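Putative aminopeptidase (Leishmania major, PDB 5NTH) probably works as a manganese-dependent M17 leucyl aminopeptidase, removing single residues from the N-terminal ends of peptides. Local coordinates at residues A[145-148]-A[149-153]; A[211-214]-A[215-219]; A[327-330]-A[331-335]; A[334-337]-A[338-341]. All coordinates share one frame; numbering follows the deposited sequence.

The four contacts are local ones, each within one continuous piece of chain, and they come in order along the chain, the last two overlapping. Contact 1 lies at the start of helix 148-156, in the N-terminal region of the M17 fold. Contact 2 lies on helix 203-221. Contacts 3 and 4 are successive turns of helix 323-341, share Ala334 and Val335, and have centres about 10 Å apart. Helix 203-221 touches all the others. Its Val213 packs on Asn153 of contact 1, with centres about 17 Å apart. Its Ser212 meets Cys330 and the shared Ala334, and Thr211 touches Arg337 of contact 4. This is consistent with helix 203-221 bridging the N-terminal and catalytic parts.

Contact 1: A[145-148]-A[149-153]; sequences AGSE and TAVAN
Ser147 and Glu148 meet Val151 and Ala152 in a local, buried, mainly backbone contact at the start of helix 148-156, where the loop after strand 137-142 passes into the helix. Val151 N donates to Ser147 O at 2.9 Å, and the bond is almost straight (176° at the hydrogen). Ala152 N donates to Glu148 O at 2.8 Å, so two successive carbonyls are taken up by the helix.

Val151 also lays a methyl over this turn. Its CG2 stands beside its own backbone N and comes to 3.3 Å from Ser147 O. The same methyl is 4.1 Å from Ser147 OG, which is hydrogen-bonded to the carbonyl of Pro144. The Glu148 chain bends at its second torsion (chi2 89°) and folds back along the loop. Both carboxylate oxygens then lie 3.4 Å from Gly146 N, in weak hydrogen bonds. OE2 has a further partner in Ser187.

Val151 packs on Val183 and Met185 of strand 181-185. Thr149 and Ala152 face helix 203-221, and Thr149 OG1 reaches Glu533 of helix 528-536. Strand 181-185, helices 203-221 and 528-536 and nearby loops thus pack round the helix start.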
ATOM      1  N   ALA A 145     -25.255 -30.670 -35.635  1.00 37.48           N
ATOM      2  CA  ALA A 145     -25.471 -29.612 -36.604  1.00 37.88           C
ATOM      3  C   ALA A 145     -26.025 -28.389 -35.862  1.00 36.66           C
ATOM      4  O   ALA A 145     -26.875 -28.536 -34.975  1.00 37.04           O
ATOM      5  CB  ALA A 145     -26.446 -30.089 -37.681  1.00 37.89           C
ATOM      6  N   GLY A 146     -25.526 -27.206 -36.211  1.00 34.36           N
ATOM      7  CA  GLY A 146     -25.797 -25.984 -35.445  1.00 33.06           C
ATOM      8  C   GLY A 146     -24.596 -25.478 -34.661  1.00 31.49           C
ATOM      9  O   GLY A 146     -24.538 -24.308 -34.295  1.00 31.86           O
ATOM     10  N   SER A 147     -23.633 -26.361 -34.426  1.00 30.13           N
ATOM     11  CA  SER A 147     -22.415 -26.034 -33.732  1.00 28.98           C
ATOM     12  C   SER A 147     -21.235 -25.554 -34.632  1.00 29.56           C
ATOM     13  O   SER A 147     -20.175 -25.161 -34.131  1.00 29.35           O
ATOM     14  CB  SER A 147     -22.034 -27.224 -32.860  1.00 28.85           C
ATOM     15  OG  SER A 147     -21.607 -28.351 -33.610  1.00 30.22           O
ATOM     16  N   GLU A 148     -21.431 -25.478 -35.941  1.00 29.92           N
ATOM     17  CA  GLU A 148     -20.338 -25.120 -36.856  1.00 30.41           C
ATOM     18  C   GLU A 148     -19.577 -23.831 -36.519  1.00 29.23           C
ATOM     19  O   GLU A 148     -18.346 -23.822 -36.566  1.00 28.78           O
ATOM     20  CB  GLU A 148     -20.808 -25.056 -38.306  1.00 32.01           C
ATOM     21  CG  GLU A 148     -21.255 -26.400 -38.885  1.00 35.02           C
ATOM     22  CD  GLU A 148     -22.734 -26.707 -38.678  1.00 37.43           C
ATOM     23  OE1 GLU A 148     -23.592 -25.772 -38.679  1.00 40.75           O
ATOM     24  OE2 GLU A 148     -23.044 -27.904 -38.502  1.00 41.99           O
ATOM     25  N   THR A 149     -20.273 -22.753 -36.183  1.00 28.51           N
ATOM     26  CA  THR A 149     -19.555 -21.485 -35.937  1.00 28.27           C
ATOM     27  C   THR A 149     -18.767 -21.530 -34.618  1.00 26.48           C
ATOM     28  O   THR A 149     -17.665 -21.024 -34.554  1.00 26.49           O
ATOM     29  CB  THR A 149     -20.462 -20.245 -36.011  1.00 29.08           C
ATOM     30  OG1 THR A 149     -21.497 -20.372 -35.047  1.00 30.74           O
ATOM     31  CG2 THR A 149     -21.095 -20.118 -37.382  1.00 29.34           C
ATOM     32  N   ALA A 150     -19.318 -22.162 -33.592  1.00 25.55           N
ATOM     33  CA  ALA A 150     -18.620 -22.371 -32.333  1.00 25.13           C
ATOM     34  C   ALA A 150     -17.373 -23.252 -32.488  1.00 25.96           C
ATOM     35  O   ALA A 150     -16.310 -22.969 -31.929  1.00 27.36           O
ATOM     36  CB  ALA A 150     -19.566 -22.973 -31.315  1.00 24.70           C
ATOM     37  N   VAL A 151     -17.498 -24.312 -33.264  1.00 26.15           N
ATOM     38  CA  VAL A 151     -16.353 -25.108 -33.638  1.00 25.91           C
ATOM     39  C   VAL A 151     -15.362 -24.279 -34.457  1.00 25.20           C
ATOM     40  O   VAL A 151     -14.180 -24.277 -34.152  1.00 26.23           O
ATOM     41  CB  VAL A 151     -16.765 -26.375 -34.424  1.00 26.84           C
ATOM     42  CG1 VAL A 151     -15.540 -27.201 -34.829  1.00 27.07           C
ATOM     43  CG2 VAL A 151     -17.672 -27.244 -33.575  1.00 27.05           C
ATOM     44  N   ALA A 152     -15.784 -23.577 -35.490  1.00 24.55           N
ATOM     45  CA  ALA A 152     -14.780 -22.857 -36.262  1.00 24.89           C
ATOM     46  C   ALA A 152     -13.990 -21.890 -35.354  1.00 25.71           C
ATOM     47  O   ALA A 152     -12.741 -21.854 -35.399  1.00 25.43           O
ATOM     48  CB  ALA A 152     -15.402 -22.123 -37.419  1.00 24.76           C
ATOM     49  N   ASN A 153     -14.735 -21.143 -34.523  1.00 25.53           N
ATOM     50  CA  ASN A 153     -14.159 -20.277 -33.497  1.00 25.31           C
ATOM     51  C   ASN A 153     -13.255 -21.018 -32.498  1.00 24.69           C
ATOM     52  O   ASN A 153     -12.113 -20.633 -32.351  1.00 24.26           O
ATOM     53  CB  ASN A 153     -15.277 -19.531 -32.755  1.00 25.88           C
ATOM     54  CG  ASN A 153     -14.759 -18.461 -31.762  1.00 25.98           C
ATOM     55  OD1 ASN A 153     -13.645 -17.988 -31.860  1.00 27.06           O
ATOM     56  ND2 ASN A 153     -15.600 -18.071 -30.820  1.00 26.10           N
TER

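Contact 2: A[211-214]-A[215-219]; sequences TSVQ and LCQRL
Gln214 and Gln217 leave the same side of helix 203-221, three residues apart, and their side chains cross at a slant. Their amide planes are only 18° apart. The touch is made by Gln217 OE1, which lies 3.5 Å from Gln214 CG, against the aliphatic part of its neighbour. In both residues CG stands beside the backbone N, anti to the carbonyl carbon (chi1 -79° in Gln214, -63° in Gln217). The amides do not bond to each other. Gln214 NE2 is held by Ala156 O and Asn31 OD1, and Gln217 NE2 by the carbonyls of Arg157 and Ala523. These outside bonds fix where the two amides lie.

The backbone beneath is regular helix. Leu215 N bonds Thr211 O at 2.8 Å, and Gln217 N bonds Val213 O at 2.9 Å. Cys216 CB sits close to the same acceptor, 3.1 Å from Val213 O. Elsewhere on the helix, Leu215 and Cys216 pack on helix 323-341, and Arg218 reaches helix 12-26.

The pattern is that of a buried alpha-helix with i to i+4 bonding, packed against helices 323-341 and 528-536. It is consistent with a helix at the junction of the N-terminal and catalytic parts.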
ATOM      1  N   THR A 211     -10.198 -17.052 -40.348  1.00 24.07           N
ATOM      2  CA  THR A 211      -9.267 -15.989 -40.746  1.00 23.44           C
ATOM      3  C   THR A 211      -9.443 -14.736 -39.896  1.00 23.22           C
ATOM      4  O   THR A 211      -8.445 -14.154 -39.452  1.00 23.00           O
ATOM      5  CB  THR A 211      -9.428 -15.628 -42.232  1.00 23.54           C
ATOM      6  OG1 THR A 211      -8.983 -16.713 -43.046  1.00 24.25           O
ATOM      7  CG2 THR A 211      -8.626 -14.395 -42.626  1.00 23.73           C
ATOM      8  N   SER A 212     -10.696 -14.323 -39.693  1.00 22.51           N
ATOM      9  CA  SER A 212     -10.980 -13.155 -38.881  1.00 22.46           C
ATOM     10  C   SER A 212     -10.661 -13.340 -37.397  1.00 22.24           C
ATOM     11  O   SER A 212     -10.176 -12.412 -36.772  1.00 22.20           O
ATOM     12  CB  SER A 212     -12.440 -12.667 -39.033  1.00 22.73           C
ATOM     13  OG  SER A 212     -12.560 -11.704 -40.078  1.00 22.82           O
ATOM     14  N   VAL A 213     -10.974 -14.483 -36.811  1.00 21.96           N
ATOM     15  CA  VAL A 213     -10.646 -14.685 -35.402  1.00 22.21           C
ATOM     16  C   VAL A 213      -9.112 -14.583 -35.240  1.00 22.85           C
ATOM     17  O   VAL A 213      -8.595 -13.838 -34.405  1.00 23.63           O
ATOM     18  CB  VAL A 213     -11.123 -16.053 -34.897  1.00 22.31           C
ATOM     19  CG1 VAL A 213     -10.383 -16.477 -33.647  1.00 22.64           C
ATOM     20  CG2 VAL A 213     -12.598 -16.054 -34.611  1.00 22.32           C
ATOM     21  N   GLN A 214      -8.387 -15.319 -36.060  1.00 22.63           N
ATOM     22  CA  GLN A 214      -6.936 -15.271 -36.011  1.00 22.80           C
ATOM     23  C   GLN A 214      -6.265 -13.945 -36.391  1.00 23.06           C
ATOM     24  O   GLN A 214      -5.215 -13.624 -35.833  1.00 23.27           O
ATOM     25  CB  GLN A 214      -6.360 -16.391 -36.850  1.00 22.39           C
ATOM     26  CG  GLN A 214      -6.426 -17.686 -36.088  1.00 22.32           C
ATOM     27  CD  GLN A 214      -5.882 -18.822 -36.877  1.00 22.00           C
ATOM     28  OE1 GLN A 214      -5.495 -18.640 -38.009  1.00 21.99           O
ATOM     29  NE2 GLN A 214      -5.855 -19.998 -36.289  1.00 21.93           N
ATOM     30  N   LEU A 215      -6.824 -13.197 -37.335  1.00 23.26           N
ATOM     31  CA  LEU A 215      -6.314 -11.854 -37.588  1.00 24.02           C
ATOM     32  C   LEU A 215      -6.503 -11.040 -36.302  1.00 24.57           C
ATOM     33  O   LEU A 215      -5.649 -10.267 -35.890  1.00 24.70           O
ATOM     34  CB  LEU A 215      -7.040 -11.178 -38.739  1.00 23.93           C
ATOM     35  CG  LEU A 215      -6.659  -9.728 -38.961  1.00 24.18           C
ATOM     36  CD1 LEU A 215      -5.158  -9.487 -38.928  1.00 24.39           C
ATOM     37  CD2 LEU A 215      -7.210  -9.236 -40.273  1.00 24.53           C
ATOM     38  N   CYS A 216      -7.617 -11.269 -35.639  1.00 24.73           N
ATOM     39  CA  CYS A 216      -7.885 -10.594 -34.401  1.00 24.97           C
ATOM     40  C   CYS A 216      -6.854 -10.937 -33.328  1.00 24.82           C
ATOM     41  O   CYS A 216      -6.339 -10.039 -32.675  1.00 24.64           O
ATOM     42  CB  CYS A 216      -9.299 -10.896 -33.937  1.00 25.03           C
ATOM     43  SG  CYS A 216      -9.698  -9.931 -32.513  1.00 24.60           S
ATOM     44  N   GLN A 217      -6.532 -12.211 -33.161  1.00 24.97           N
ATOM     45  CA  GLN A 217      -5.481 -12.593 -32.218  1.00 25.72           C
ATOM     46  C   GLN A 217      -4.119 -11.950 -32.561  1.00 25.65           C
ATOM     47  O   GLN A 217      -3.363 -11.628 -31.660  1.00 26.41           O
ATOM     48  CB  GLN A 217      -5.312 -14.101 -32.142  1.00 26.37           C
ATOM     49  CG  GLN A 217      -6.513 -14.871 -31.631  1.00 26.89           C
ATOM     50  CD  GLN A 217      -6.259 -16.383 -31.633  1.00 26.88           C
ATOM     51  OE1 GLN A 217      -6.117 -16.969 -32.687  1.00 27.64           O
ATOM     52  NE2 GLN A 217      -6.193 -17.008 -30.454  1.00 26.53           N
ATOM     53  N   ARG A 218      -3.834 -11.738 -33.847  1.00 24.92           N
ATOM     54  CA  ARG A 218      -2.581 -11.160 -34.280  1.00 24.35           C
ATOM     55  C   ARG A 218      -2.474  -9.711 -33.934  1.00 24.09           C
ATOM     56  O   ARG A 218      -1.514  -9.291 -33.338  1.00 25.02           O
ATOM     57  CB  ARG A 218      -2.422 -11.306 -35.779  1.00 24.84           C
ATOM     58  CG  ARG A 218      -1.090 -10.787 -36.299  1.00 25.58           C
ATOM     59  CD  ARG A 218      -0.732 -11.392 -37.636  1.00 25.80           C
ATOM     60  NE  ARG A 218       0.547 -10.908 -38.162  1.00 26.14           N
ATOM     61  CZ  ARG A 218       1.755 -11.309 -37.760  1.00 26.21           C
ATOM     62  NH1 ARG A 218       1.916 -12.197 -36.775  1.00 26.20           N
ATOM     63  NH2 ARG A 218       2.827 -10.807 -38.354  1.00 26.46           N
ATOM     64  N   LEU A 219      -3.463  -8.935 -34.332  1.00 24.18           N
ATOM     65  CA  LEU A 219      -3.492  -7.504 -34.022  1.00 23.80           C
ATOM     66  C   LEU A 219      -3.413  -7.262 -32.511  1.00 23.94           C
ATOM     67  O   LEU A 219      -2.598  -6.470 -32.057  1.00 24.53           O
ATOM     68  CB  LEU A 219      -4.724  -6.868 -34.629  1.00 23.18           C
ATOM     69  CG  LEU A 219      -4.812  -6.898 -36.158  1.00 22.93           C
ATOM     70  CD1 LEU A 219      -6.134  -6.295 -36.587  1.00 22.99           C
ATOM     71  CD2 LEU A 219      -3.661  -6.182 -36.849  1.00 22.64           C
TER

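Contact 3: A[327-330]-A[331-335]; sequences GVFC and AFIAV
Phe329 and Ile333 touch one helical turn apart on helix 323-341, and their torsions bring them together. Phe329 has CG anti to the backbone N (chi1 175°), which carries the ring out from the helix beside the carbonyl carbon. Ile333 takes another setting. Its CG1 lies anti to the carbonyl carbon (chi1 -70°), and the chain then runs extended to CD1. This sends the terminal methyl back over one face of the Phe329 ring. CD1 stands 4.0 Å from the ring centroid, 21° off the normal, which makes a CH-pi contact. It is displaced toward the rim, at 3.8 Å from both CE2 and CZ of Phe329. On the way, Ile333 CG1 passes 3.4 Å from Phe329 O.

Phe332 has the same first torsion as Phe329 but points to another side of the helix. Its CB lies 3.3 Å from Phe329 O, and its ring packs on Ile352 and Val354 of strand 349-361. Phe329 meets Leu356 of that strand.

Backbone bonds hold the turn. Phe332 N donates to Val328 O at 2.9 Å, and Ile333 N donates to Phe329 O at a longer 3.3 Å. Cys330 O receives Ala334 N and also the hydroxyl of Ser212, so this carbonyl has two donors.

Val328 lies about 9 Å, side chain to side chain, from the manganese ligand Lys298. The arrangement is that of a core helix of an alpha/beta fold, packed between the central sheet of the catalytic domain and helices 203-221, 229-243 and 528-536.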
ATOM      1  N   GLY A 327     -11.917  -7.029 -32.435  1.00 27.20           N
ATOM      2  CA  GLY A 327     -13.115  -7.857 -32.495  1.00 27.86           C
ATOM      3  C   GLY A 327     -14.117  -7.362 -33.541  1.00 28.70           C
ATOM      4  O   GLY A 327     -14.408  -8.081 -34.504  1.00 28.29           O
ATOM      5  N   VAL A 328     -14.588  -6.117 -33.388  1.00 28.68           N
ATOM      6  CA  VAL A 328     -15.518  -5.530 -34.361  1.00 28.25           C
ATOM      7  C   VAL A 328     -14.897  -5.265 -35.741  1.00 28.25           C
ATOM      8  O   VAL A 328     -15.588  -5.355 -36.724  1.00 29.35           O
ATOM      9  CB  VAL A 328     -16.208  -4.228 -33.871  1.00 27.77           C
ATOM     10  CG1 VAL A 328     -16.932  -4.441 -32.550  1.00 26.88           C
ATOM     11  CG2 VAL A 328     -15.220  -3.077 -33.777  1.00 28.06           C
ATOM     12  N   PHE A 329     -13.630  -4.884 -35.821  1.00 28.48           N
ATOM     13  CA  PHE A 329     -12.984  -4.685 -37.126  1.00 29.04           C
ATOM     14  C   PHE A 329     -12.974  -5.984 -37.919  1.00 30.07           C
ATOM     15  O   PHE A 329     -13.368  -6.002 -39.079  1.00 31.55           O
ATOM     16  CB  PHE A 329     -11.549  -4.246 -36.952  1.00 28.77           C
ATOM     17  CG  PHE A 329     -10.764  -4.132 -38.241  1.00 28.84           C
ATOM     18  CD1 PHE A 329     -11.156  -3.270 -39.247  1.00 28.70           C
ATOM     19  CD2 PHE A 329      -9.556  -4.834 -38.407  1.00 29.78           C
ATOM     20  CE1 PHE A 329     -10.376  -3.133 -40.400  1.00 28.89           C
ATOM     21  CE2 PHE A 329      -8.781  -4.714 -39.567  1.00 29.17           C
ATOM     22  CZ  PHE A 329      -9.196  -3.854 -40.563  1.00 29.03           C
ATOM     23  N   CYS A 330     -12.506  -7.059 -37.298  1.00 29.64           N
ATOM     24  CA  CYS A 330     -12.416  -8.340 -37.971  1.00 29.39           C
ATOM     25  C   CYS A 330     -13.796  -8.984 -38.180  1.00 29.27           C
ATOM     26  O   CYS A 330     -13.968  -9.721 -39.130  1.00 31.25           O
ATOM     27  CB  CYS A 330     -11.515  -9.315 -37.210  1.00 29.39           C
ATOM     28  SG  CYS A 330      -9.804  -8.813 -37.057  1.00 28.98           S
ATOM     29  N   ALA A 331     -14.759  -8.743 -37.298  1.00 28.04           N
ATOM     30  CA  ALA A 331     -16.156  -9.098 -37.579  1.00 26.78           C
ATOM     31  C   ALA A 331     -16.674  -8.390 -38.824  1.00 26.57           C
ATOM     32  O   ALA A 331     -17.253  -9.036 -39.711  1.00 27.70           O
ATOM     33  CB  ALA A 331     -17.056  -8.802 -36.414  1.00 26.32           C
ATOM     34  N   PHE A 332     -16.462  -7.086 -38.933  1.00 25.77           N
ATOM     35  CA  PHE A 332     -16.792  -6.371 -40.198  1.00 25.29           C
ATOM     36  C   PHE A 332     -16.275  -7.095 -41.459  1.00 25.95           C
ATOM     37  O   PHE A 332     -17.004  -7.258 -42.430  1.00 26.56           O
ATOM     38  CB  PHE A 332     -16.260  -4.952 -40.168  1.00 24.21           C
ATOM     39  CG  PHE A 332     -16.477  -4.173 -41.434  1.00 23.33           C
ATOM     40  CD1 PHE A 332     -17.679  -3.536 -41.671  1.00 23.24           C
ATOM     41  CD2 PHE A 332     -15.448  -4.000 -42.333  1.00 22.84           C
ATOM     42  CE1 PHE A 332     -17.859  -2.766 -42.814  1.00 23.26           C
ATOM     43  CE2 PHE A 332     -15.611  -3.240 -43.467  1.00 22.85           C
ATOM     44  CZ  PHE A 332     -16.828  -2.631 -43.725  1.00 23.18           C
ATOM     45  N   ILE A 333     -15.035  -7.558 -41.407  1.00 26.79           N
ATOM     46  CA  ILE A 333     -14.362  -8.176 -42.546  1.00 26.56           C
ATOM     47  C   ILE A 333     -15.044  -9.466 -42.934  1.00 26.49           C
ATOM     48  O   ILE A 333     -15.295  -9.688 -44.115  1.00 27.64           O
ATOM     49  CB  ILE A 333     -12.890  -8.434 -42.205  1.00 26.81           C
ATOM     50  CG1 ILE A 333     -12.198  -7.073 -42.129  1.00 27.76           C
ATOM     51  CG2 ILE A 333     -12.219  -9.372 -43.218  1.00 26.61           C
ATOM     52  CD1 ILE A 333     -10.724  -7.137 -41.775  1.00 28.33           C
ATOM     53  N   ALA A 334     -15.323 -10.298 -41.935  1.00 25.31           N
ATOM     54  CA  ALA A 334     -15.947 -11.586 -42.133  1.00 25.09           C
ATOM     55  C   ALA A 334     -17.378 -11.450 -42.671  1.00 25.91           C
ATOM     56  O   ALA A 334     -17.765 -12.136 -43.632  1.00 26.50           O
ATOM     57  CB  ALA A 334     -15.966 -12.338 -40.835  1.00 24.83           C
ATOM     58  N   VAL A 335     -18.150 -10.569 -42.040  1.00 25.88           N
ATOM     59  CA  VAL A 335     -19.495 -10.249 -42.492  1.00 25.92           C
ATOM     60  C   VAL A 335     -19.487  -9.768 -43.926  1.00 26.40           C
ATOM     61  O   VAL A 335     -20.141 -10.356 -44.755  1.00 27.09           O
ATOM     62  CB  VAL A 335     -20.158  -9.177 -41.642  1.00 25.76           C
ATOM     63  CG1 VAL A 335     -21.438  -8.699 -42.293  1.00 25.59           C
ATOM     64  CG2 VAL A 335     -20.466  -9.744 -40.266  1.00 26.37           C
TER

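Contact 4: A[334-337]-A[338-341]; sequences AVVR and SMKM
Ala334 to Arg337 offer four carbonyls to the N-H groups of Ser338 to Met341, in the last part of helix 323-341. Three of these bonds are sound. Ser338 N donates to Ala334 O at 2.8 Å. Met339 N donates to Val335 O at 3.0 Å, close to straight at the hydrogen (170°). Lys340 N donates to Val336 O at 3.1 Å. The fourth, Met341 N to Arg337 O, is weak, bent to 125°. Met341 N has a second acceptor in Ser338 O at 2.9 Å.

The polar side-chain ends find partners outside the two segments. Ser338 OG bonds Glu205 OE2 of helix 203-221. Lys340 NZ bonds the hydroxyl of Tyr281. Arg337 NH2 makes a long, weak ion pair with Glu242.

The apolar contact centres on Met339. Its chain turns at the third torsion (chi3 -62°), which brings CE back onto the preceding turn. There CE lies 3.4 Å from Val336 CG2 and 4.1 Å from Val335 CG1. Lys340 runs alongside Val336, pointing the same way, with its CE 4.2 Å from Val336 CG1. Met341 SD lies 3.5 Å from Arg337 O.

Around the helix, Val336 and Met339 rest on Tyr281 of strand 275-282. Arg337 touches Thr211 of helix 203-221 and Tyr239 and Leu243 of helix 229-243. Met341 packs on Ala204 and Glu205, near the start of helix 203-221.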
ATOM      1  N   ALA A 334     -15.323 -10.298 -41.935  1.00 25.31           N
ATOM      2  CA  ALA A 334     -15.947 -11.586 -42.133  1.00 25.09           C
ATOM      3  C   ALA A 334     -17.378 -11.450 -42.671  1.00 25.91           C
ATOM      4  O   ALA A 334     -17.765 -12.136 -43.632  1.00 26.50           O
ATOM      5  CB  ALA A 334     -15.966 -12.338 -40.835  1.00 24.83           C
ATOM      6  N   VAL A 335     -18.150 -10.569 -42.040  1.00 25.88           N
ATOM      7  CA  VAL A 335     -19.495 -10.249 -42.492  1.00 25.92           C
ATOM      8  C   VAL A 335     -19.487  -9.768 -43.926  1.00 26.40           C
ATOM      9  O   VAL A 335     -20.141 -10.356 -44.755  1.00 27.09           O
ATOM     10  CB  VAL A 335     -20.158  -9.177 -41.642  1.00 25.76           C
ATOM     11  CG1 VAL A 335     -21.438  -8.699 -42.293  1.00 25.59           C
ATOM     12  CG2 VAL A 335     -20.466  -9.744 -40.266  1.00 26.37           C
ATOM     13  N   VAL A 336     -18.752  -8.712 -44.224  1.00 26.64           N
ATOM     14  CA  VAL A 336     -18.642  -8.280 -45.605  1.00 27.24           C
ATOM     15  C   VAL A 336     -18.178  -9.383 -46.554  1.00 28.72           C
ATOM     16  O   VAL A 336     -18.640  -9.457 -47.688  1.00 30.09           O
ATOM     17  CB  VAL A 336     -17.745  -7.058 -45.736  1.00 27.49           C
ATOM     18  CG1 VAL A 336     -17.316  -6.814 -47.181  1.00 28.05           C
ATOM     19  CG2 VAL A 336     -18.458  -5.848 -45.193  1.00 27.38           C
ATOM     20  N   ARG A 337     -17.250 -10.221 -46.117  1.00 29.14           N
ATOM     21  CA  ARG A 337     -16.775 -11.306 -46.970  1.00 28.40           C
ATOM     22  C   ARG A 337     -17.893 -12.278 -47.264  1.00 29.38           C
ATOM     23  O   ARG A 337     -17.967 -12.821 -48.369  1.00 30.10           O
ATOM     24  CB  ARG A 337     -15.615 -12.051 -46.317  1.00 28.03           C
ATOM     25  CG  ARG A 337     -14.290 -11.498 -46.765  1.00 28.63           C
ATOM     26  CD  ARG A 337     -13.126 -12.023 -45.957  1.00 29.19           C
ATOM     27  NE  ARG A 337     -11.844 -11.529 -46.485  1.00 29.41           N
ATOM     28  CZ  ARG A 337     -10.679 -11.616 -45.845  1.00 28.64           C
ATOM     29  NH1 ARG A 337     -10.584 -12.176 -44.633  1.00 28.31           N
ATOM     30  NH2 ARG A 337      -9.600 -11.118 -46.413  1.00 28.82           N
ATOM     31  N   SER A 338     -18.740 -12.527 -46.264  1.00 29.62           N
ATOM     32  CA  SER A 338     -19.858 -13.430 -46.424  1.00 30.24           C
ATOM     33  C   SER A 338     -20.890 -12.826 -47.433  1.00 31.42           C
ATOM     34  O   SER A 338     -21.385 -13.499 -48.349  1.00 30.84           O
ATOM     35  CB  SER A 338     -20.462 -13.740 -45.051  1.00 30.57           C
ATOM     36  OG  SER A 338     -21.591 -14.616 -45.149  1.00 31.95           O
ATOM     37  N   MET A 339     -21.169 -11.537 -47.276  1.00 32.88           N
ATOM     38  CA  MET A 339     -22.021 -10.781 -48.201  1.00 34.30           C
ATOM     39  C   MET A 339     -21.579 -10.913 -49.661  1.00 35.17           C
ATOM     40  O   MET A 339     -22.410 -11.100 -50.542  1.00 36.68           O
ATOM     41  CB  MET A 339     -22.088  -9.294 -47.797  1.00 33.14           C
ATOM     42  CG  MET A 339     -22.974  -9.057 -46.603  1.00 32.81           C
ATOM     43  SD  MET A 339     -23.257  -7.327 -46.224  1.00 34.10           S
ATOM     44  CE  MET A 339     -21.640  -6.787 -45.877  1.00 34.84           C
ATOM     45  N   LYS A 340     -20.281 -10.830 -49.898  1.00 35.93           N
ATOM     46  CA  LYS A 340     -19.721 -10.982 -51.239  1.00 37.33           C
ATOM     47  C   LYS A 340     -19.752 -12.416 -51.776  1.00 37.93           C
ATOM     48  O   LYS A 340     -19.615 -12.621 -52.982  1.00 35.26           O
ATOM     49  CB  LYS A 340     -18.285 -10.481 -51.246  1.00 38.51           C
ATOM     50  CG  LYS A 340     -18.184  -8.989 -51.003  1.00 38.21           C
ATOM     51  CD  LYS A 340     -16.822  -8.491 -51.426  1.00 39.28           C
ATOM     52  CE  LYS A 340     -16.705  -6.983 -51.313  1.00 39.63           C
ATOM     53  NZ  LYS A 340     -17.800  -6.242 -51.985  1.00 39.46           N
ATOM     54  N   MET A 341     -19.919 -13.389 -50.883  1.00 40.32           N
ATOM     55  CA  MET A 341     -20.033 -14.810 -51.255  1.00 42.72           C
ATOM     56  C   MET A 341     -21.387 -15.246 -51.851  1.00 46.19           C
ATOM     57  O   MET A 341     -21.394 -15.963 -52.846  1.00 49.90           O
ATOM     58  CB  MET A 341     -19.684 -15.699 -50.059  1.00 41.94           C
ATOM     59  CG  MET A 341     -18.186 -15.795 -49.807  1.00 43.05           C
ATOM     60  SD  MET A 341     -17.713 -16.339 -48.153  1.00 44.59           S
ATOM     61  CE  MET A 341     -18.961 -17.600 -47.941  1.00 43.02           C
TER